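PDB 6Q62: dihydropteroate synthase from Xanthomonas albilineans, which probably catalyses the condensation of para-aminobenzoate with 6-hydroxymethyl-7,8-dihydropterin diphosphate to give 7,8-dihydropteroate, the precursor of folates. Local coordinates for residues V74-E88 with V100-A114. Sequence-based numbering, arbitrary orientation.
Sequences VPVEEELRRVIPVIE and VDTFKPEVMRAAVAA
Glu79 reaches out from the first turn of helix 76-88 to the loop that joins strand 98-101 to helix 105-114, and its carboxylate is gripped on both oxygens. With CG anti to the backbone N (chi1 -171°) and the chain extended beyond it, the side chain runs straight across the gap. From CB outward, Glu79 CG passes the CG2 methyl of Val107 at 4.2 Å, and CD lies closer to that same methyl. Lys104 NZ donates to Glu79 OE1 at 2.7 Å in a salt bridge, approaching on the syn side but 34° out of the carboxylate plane. Glu79 OE2 accepts from Thr102 OG1 at 2.7 Å, from above the plane, and from two waters, one of which also donates to Asp101 O while the other accepts from Phe103 N. Three donors on one oxygen should favour the charged carboxylate. Lys104, bent at its last torsion, also donates from NZ to Val74 O (3.1 Å), and Glu65 is a further salt-bridge partner. Thr102 OG1 also accepts from Lys104 N in an ST turn, so the hydroxyl serves as both acceptor and donor.

Beyond this polar end the contact is apolar. Val107 is a knob in the hole made by Val76, Glu79, Leu80 and Val83. Leu80 CD2 packs on Ala110 CB at 3.7 Å, Ile84 CD1 lies against the backbone between Ala110 and Ala111, and Ile87 CD1 meets Ala111 CB at 3.6 Å. The small alanines accommodate these branched chains where the helices run nearly parallel, the axes of the two segments approaching to 9.1 Å and crossing at -19°. Such side-by-side packing of neighbouring helices outside parallel strands is that of a TIM barrel, here with the polar network next to Asp101 of the occupied 6-chloroguanine pocket.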
loop_
_atom_site.group_PDB
_atom_site.type_symbol
_atom_site.label_atom_id
_atom_site.label_comp_id
_atom_site.label_asym_id
_atom_site.label_seq_id
_atom_site.Cartn_x
_atom_site.Cartn_y
_atom_site.Cartn_z
ATOM N N VAL A 74 -14.611 9.580 -29.290
ATOM C CA VAL A 74 -13.567 10.324 -30.008
ATOM C C VAL A 74 -13.503 9.812 -31.445
ATOM O O VAL A 74 -13.296 8.601 -31.642
ATOM C CB VAL A 74 -12.189 10.264 -29.284
ATOM C CG1 VAL A 74 -11.081 10.945 -30.093
ATOM C CG2 VAL A 74 -12.289 10.896 -27.896
ATOM N N PRO A 75 -13.659 10.686 -32.473
ATOM C CA PRO A 75 -13.571 10.198 -33.854
ATOM C C PRO A 75 -12.174 9.689 -34.146
ATOM O O PRO A 75 -11.215 10.219 -33.577
ATOM C CB PRO A 75 -13.882 11.450 -34.696
ATOM C CG PRO A 75 -14.559 12.381 -33.763
ATOM C CD PRO A 75 -13.926 12.141 -32.432
ATOM N N VAL A 76 -12.074 8.634 -34.992
ATOM C CA VAL A 76 -10.818 7.994 -35.338
ATOM C C VAL A 76 -9.715 8.995 -35.723
ATOM O O VAL A 76 -8.599 8.854 -35.250
ATOM C CB VAL A 76 -10.997 6.847 -36.374
ATOM C CG1 VAL A 76 -11.608 7.314 -37.703
ATOM C CG2 VAL A 76 -9.702 6.090 -36.586
ATOM N N GLU A 77 -10.017 10.009 -36.565
ATOM C CA GLU A 77 -8.985 10.945 -37.002
ATOM C C GLU A 77 -8.389 11.717 -35.824
ATOM O O GLU A 77 -7.169 11.912 -35.771
ATOM C CB GLU A 77 -9.590 11.945 -38.011
ATOM C CG GLU A 77 -8.569 12.710 -38.802
ATOM C CD GLU A 77 -9.260 13.781 -39.619
ATOM O OE1 GLU A 77 -9.429 13.573 -40.840
ATOM O OE2 GLU A 77 -9.668 14.811 -39.031
ATOM N N GLU A 78 -9.246 12.120 -34.866
ATOM C CA GLU A 78 -8.789 12.819 -33.658
ATOM C C GLU A 78 -7.967 11.859 -32.751
ATOM O O GLU A 78 -6.958 12.269 -32.181
ATOM C CB GLU A 78 -9.990 13.402 -32.883
ATOM C CG GLU A 78 -9.614 14.209 -31.638
ATOM C CD GLU A 78 -8.599 15.332 -31.802
ATOM O OE1 GLU A 78 -8.554 15.956 -32.889
ATOM O OE2 GLU A 78 -7.847 15.590 -30.832
ATOM N N GLU A 79 -8.407 10.595 -32.616
ATOM C CA GLU A 79 -7.697 9.614 -31.797
ATOM C C GLU A 79 -6.286 9.395 -32.387
ATOM O O GLU A 79 -5.313 9.378 -31.623
ATOM C CB GLU A 79 -8.481 8.299 -31.758
ATOM C CG GLU A 79 -7.919 7.308 -30.748
ATOM C CD GLU A 79 -8.724 6.030 -30.651
ATOM O OE1 GLU A 79 -9.713 5.909 -31.407
ATOM O OE2 GLU A 79 -8.357 5.140 -29.844
ATOM N N LEU A 80 -6.170 9.323 -33.742
ATOM C CA LEU A 80 -4.854 9.165 -34.381
ATOM C C LEU A 80 -3.977 10.378 -34.147
ATOM O O LEU A 80 -2.783 10.242 -33.870
ATOM C CB LEU A 80 -5.020 8.928 -35.898
ATOM C CG LEU A 80 -5.625 7.583 -36.298
ATOM C CD1 LEU A 80 -6.028 7.597 -37.803
ATOM C CD2 LEU A 80 -4.633 6.442 -36.009
ATOM N N ARG A 81 -4.570 11.584 -34.254
ATOM C CA ARG A 81 -3.867 12.867 -34.045
ATOM C C ARG A 81 -3.272 12.926 -32.630
ATOM O O ARG A 81 -2.234 13.531 -32.423
ATOM C CB ARG A 81 -4.874 14.018 -34.259
ATOM C CG ARG A 81 -4.343 15.418 -34.412
ATOM C CD ARG A 81 -5.514 16.302 -34.833
ATOM N NE ARG A 81 -5.828 16.046 -36.232
ATOM C CZ ARG A 81 -7.023 15.753 -36.731
ATOM N NH1 ARG A 81 -8.100 15.744 -35.950
ATOM N NH2 ARG A 81 -7.164 15.536 -38.026
ATOM N N ARG A 82 -3.933 12.286 -31.668
ATOM C CA ARG A 82 -3.445 12.238 -30.295
ATOM C C ARG A 82 -2.390 11.174 -30.076
ATOM O O ARG A 82 -1.324 11.494 -29.582
ATOM C CB ARG A 82 -4.607 11.975 -29.342
ATOM C CG ARG A 82 -5.587 13.139 -29.296
ATOM C CD ARG A 82 -6.861 12.725 -28.605
ATOM N NE ARG A 82 -7.803 13.850 -28.579
ATOM C CZ ARG A 82 -8.927 13.870 -27.869
ATOM N NH1 ARG A 82 -9.242 12.848 -27.081
ATOM N NH2 ARG A 82 -9.723 14.927 -27.909
ATOM N N VAL A 83 -2.698 9.891 -30.393
ATOM C CA VAL A 83 -1.813 8.798 -29.985
ATOM C C VAL A 83 -0.600 8.622 -30.890
ATOM O O VAL A 83 0.454 8.266 -30.369
ATOM C CB VAL A 83 -2.539 7.442 -29.734
ATOM C CG1 VAL A 83 -3.649 7.609 -28.701
ATOM C CG2 VAL A 83 -3.105 6.803 -31.016
ATOM N N ILE A 84 -0.718 8.833 -32.217
ATOM C CA ILE A 84 0.447 8.523 -33.083
ATOM C C ILE A 84 1.672 9.383 -32.781
ATOM O O ILE A 84 2.757 8.813 -32.624
ATOM C CB ILE A 84 0.068 8.535 -34.595
ATOM C CG1 ILE A 84 -1.086 7.544 -34.887
ATOM C CG2 ILE A 84 1.321 8.308 -35.505
ATOM C CD1 ILE A 84 -0.812 6.076 -34.452
ATOM N N PRO A 85 1.578 10.730 -32.661
ATOM C CA PRO A 85 2.801 11.508 -32.377
ATOM C C PRO A 85 3.399 11.135 -31.009
ATOM O O PRO A 85 4.617 11.139 -30.846
ATOM C CB PRO A 85 2.328 12.960 -32.430
ATOM C CG PRO A 85 1.013 12.932 -33.102
ATOM C CD PRO A 85 0.404 11.611 -32.818
ATOM N N VAL A 86 2.544 10.774 -30.030
ATOM C CA VAL A 86 3.015 10.364 -28.695
ATOM C C VAL A 86 3.785 9.042 -28.768
ATOM O O VAL A 86 4.879 8.941 -28.210
ATOM C CB VAL A 86 1.853 10.311 -27.673
ATOM C CG1 VAL A 86 2.306 9.750 -26.311
ATOM C CG2 VAL A 86 1.273 11.711 -27.503
ATOM N N ILE A 87 3.235 8.054 -29.500
ATOM C CA ILE A 87 3.929 6.771 -29.680
ATOM C C ILE A 87 5.272 7.004 -30.413
ATOM O O ILE A 87 6.289 6.460 -29.992
ATOM C CB ILE A 87 3.030 5.764 -30.445
ATOM C CG1 ILE A 87 1.829 5.367 -29.563
ATOM C CG2 ILE A 87 3.825 4.513 -30.873
ATOM C CD1 ILE A 87 0.683 4.758 -30.297
ATOM N N GLU A 88 5.272 7.823 -31.487
ATOM C CA GLU A 88 6.509 8.063 -32.266
ATOM C C GLU A 88 7.609 8.660 -31.376
ATOM O O GLU A 88 8.760 8.223 -31.412
ATOM C CB GLU A 88 6.230 8.983 -33.472
ATOM C CG GLU A 88 5.362 8.312 -34.530
ATOM C CD GLU A 88 4.944 9.168 -35.707
ATOM O OE1 GLU A 88 4.872 10.404 -35.549
ATOM O OE2 GLU A 88 4.657 8.598 -36.784
ATOM N N VAL A 100 -0.978 0.474 -26.864
ATOM C CA VAL A 100 -1.940 1.449 -27.343
ATOM C C VAL A 100 -3.310 1.025 -26.812
ATOM O O VAL A 100 -3.749 -0.130 -27.026
ATOM C CB VAL A 100 -1.911 1.660 -28.886
ATOM C CG1 VAL A 100 -2.173 0.353 -29.665
ATOM C CG2 VAL A 100 -2.877 2.776 -29.310
ATOM N N ASP A 101 -3.962 1.922 -26.104
ATOM C CA ASP A 101 -5.275 1.662 -25.518
ATOM C C ASP A 101 -6.339 2.166 -26.506
ATOM O O ASP A 101 -6.643 3.373 -26.568
ATOM C CB ASP A 101 -5.342 2.397 -24.175
ATOM C CG ASP A 101 -6.612 2.320 -23.384
ATOM O OD1 ASP A 101 -7.602 1.797 -23.903
ATOM O OD2 ASP A 101 -6.615 2.795 -22.234
ATOM N N THR A 102 -6.836 1.247 -27.339
ATOM C CA THR A 102 -7.832 1.585 -28.364
ATOM C C THR A 102 -8.685 0.357 -28.660
ATOM O O THR A 102 -8.210 -0.765 -28.460
ATOM C CB THR A 102 -7.132 2.065 -29.639
ATOM O OG1 THR A 102 -8.126 2.525 -30.582
ATOM C CG2 THR A 102 -6.246 0.978 -30.303
ATOM N N PHE A 103 -9.910 0.567 -29.157
ATOM C CA PHE A 103 -10.745 -0.541 -29.610
ATOM C C PHE A 103 -10.889 -0.488 -31.138
ATOM O O PHE A 103 -11.578 -1.337 -31.708
ATOM C CB PHE A 103 -12.142 -0.543 -28.948
ATOM C CG PHE A 103 -12.940 0.725 -29.061
ATOM C CD1 PHE A 103 -13.710 0.988 -30.193
ATOM C CD2 PHE A 103 -12.970 1.633 -28.014
ATOM C CE1 PHE A 103 -14.445 2.180 -30.299
ATOM C CE2 PHE A 103 -13.727 2.812 -28.112
ATOM C CZ PHE A 103 -14.456 3.072 -29.252
ATOM N N LYS A 104 -10.254 0.504 -31.798
ATOM C CA LYS A 104 -10.417 0.692 -33.247
ATOM C C LYS A 104 -9.317 0.050 -34.046
ATOM O O LYS A 104 -8.151 0.410 -33.854
ATOM C CB LYS A 104 -10.529 2.191 -33.569
ATOM C CG LYS A 104 -11.709 2.867 -32.880
ATOM C CD LYS A 104 -11.810 4.333 -33.329
ATOM C CE LYS A 104 -12.914 5.104 -32.644
ATOM N NZ LYS A 104 -12.437 5.645 -31.353
ATOM N N PRO A 105 -9.654 -0.872 -34.987
ATOM C CA PRO A 105 -8.602 -1.538 -35.769
ATOM C C PRO A 105 -7.699 -0.614 -36.534
ATOM O O PRO A 105 -6.524 -0.919 -36.661
ATOM C CB PRO A 105 -9.357 -2.474 -36.714
ATOM C CG PRO A 105 -10.790 -2.054 -36.631
ATOM C CD PRO A 105 -10.986 -1.407 -35.307
ATOM N N GLU A 106 -8.222 0.514 -37.049
ATOM C CA GLU A 106 -7.399 1.459 -37.813
ATOM C C GLU A 106 -6.357 2.052 -36.887
ATOM O O GLU A 106 -5.227 2.266 -37.312
ATOM C CB GLU A 106 -8.273 2.613 -38.392
ATOM C CG GLU A 106 -9.461 2.179 -39.240
ATOM C CD GLU A 106 -10.796 1.923 -38.551
ATOM O OE1 GLU A 106 -10.822 1.587 -37.343
ATOM O OE2 GLU A 106 -11.829 2.038 -39.245
ATOM N N VAL A 107 -6.717 2.313 -35.601
ATOM C CA VAL A 107 -5.765 2.882 -34.633
ATOM C C VAL A 107 -4.773 1.799 -34.243
ATOM O O VAL A 107 -3.582 2.082 -34.140
ATOM C CB VAL A 107 -6.477 3.485 -33.396
ATOM C CG1 VAL A 107 -5.457 4.108 -32.425
ATOM C CG2 VAL A 107 -7.506 4.545 -33.832
ATOM N N MET A 108 -5.239 0.551 -34.075
ATOM C CA MET A 108 -4.329 -0.553 -33.749
ATOM C C MET A 108 -3.235 -0.687 -34.806
ATOM O O MET A 108 -2.057 -0.753 -34.466
ATOM C CB MET A 108 -5.095 -1.883 -33.643
ATOM C CG MET A 108 -6.153 -1.879 -32.572
ATOM S SD MET A 108 -6.980 -3.493 -32.559
ATOM C CE MET A 108 -8.306 -3.155 -31.456
ATOM N N ARG A 109 -3.631 -0.717 -36.105
ATOM C CA ARG A 109 -2.649 -0.852 -37.189
ATOM C C ARG A 109 -1.698 0.319 -37.261
ATOM O O ARG A 109 -0.486 0.125 -37.380
ATOM C CB ARG A 109 -3.371 -1.038 -38.530
ATOM C CG ARG A 109 -4.160 -2.342 -38.602
ATOM C CD ARG A 109 -4.733 -2.503 -39.996
ATOM N NE ARG A 109 -5.494 -3.742 -40.141
ATOM C CZ ARG A 109 -4.974 -4.900 -40.527
ATOM N NH1 ARG A 109 -3.661 -5.016 -40.736
ATOM N NH2 ARG A 109 -5.744 -5.957 -40.664
ATOM N N ALA A 110 -2.233 1.542 -37.223
ATOM C CA ALA A 110 -1.402 2.749 -37.305
ATOM C C ALA A 110 -0.463 2.866 -36.092
ATOM O O ALA A 110 0.706 3.233 -36.249
ATOM C CB ALA A 110 -2.279 3.999 -37.405
ATOM N N ALA A 111 -0.949 2.502 -34.899
ATOM C CA ALA A 111 -0.137 2.582 -33.686
ATOM C C ALA A 111 1.019 1.598 -33.711
ATOM O O ALA A 111 2.138 1.992 -33.392
ATOM C CB ALA A 111 -1.000 2.361 -32.465
ATOM N N VAL A 112 0.774 0.354 -34.170
ATOM C CA VAL A 112 1.846 -0.639 -34.294
ATOM C C VAL A 112 2.866 -0.199 -35.348
ATOM O O VAL A 112 4.063 -0.293 -35.100
ATOM C CB VAL A 112 1.313 -2.068 -34.507
ATOM C CG1 VAL A 112 2.455 -3.045 -34.814
ATOM C CG2 VAL A 112 0.540 -2.533 -33.275
ATOM N N ALA A 113 2.409 0.375 -36.484
ATOM C CA ALA A 113 3.348 0.873 -37.497
ATOM C C ALA A 113 4.200 1.998 -36.942
ATOM O O ALA A 113 5.370 2.097 -37.300
ATOM C CB ALA A 113 2.606 1.349 -38.731
ATOM N N ALA A 114 3.640 2.791 -36.007
ATOM C CA ALA A 114 4.317 3.909 -35.353
ATOM C C ALA A 114 5.272 3.467 -34.219
ATOM O O ALA A 114 6.065 4.284 -33.750
ATOM C CB ALA A 114 3.276 4.893 -34.808
HETATM O O HOH W 1 -6.278 5.522 -28.157
HETATM O O HOH W 2 -10.396 3.653 -28.906
#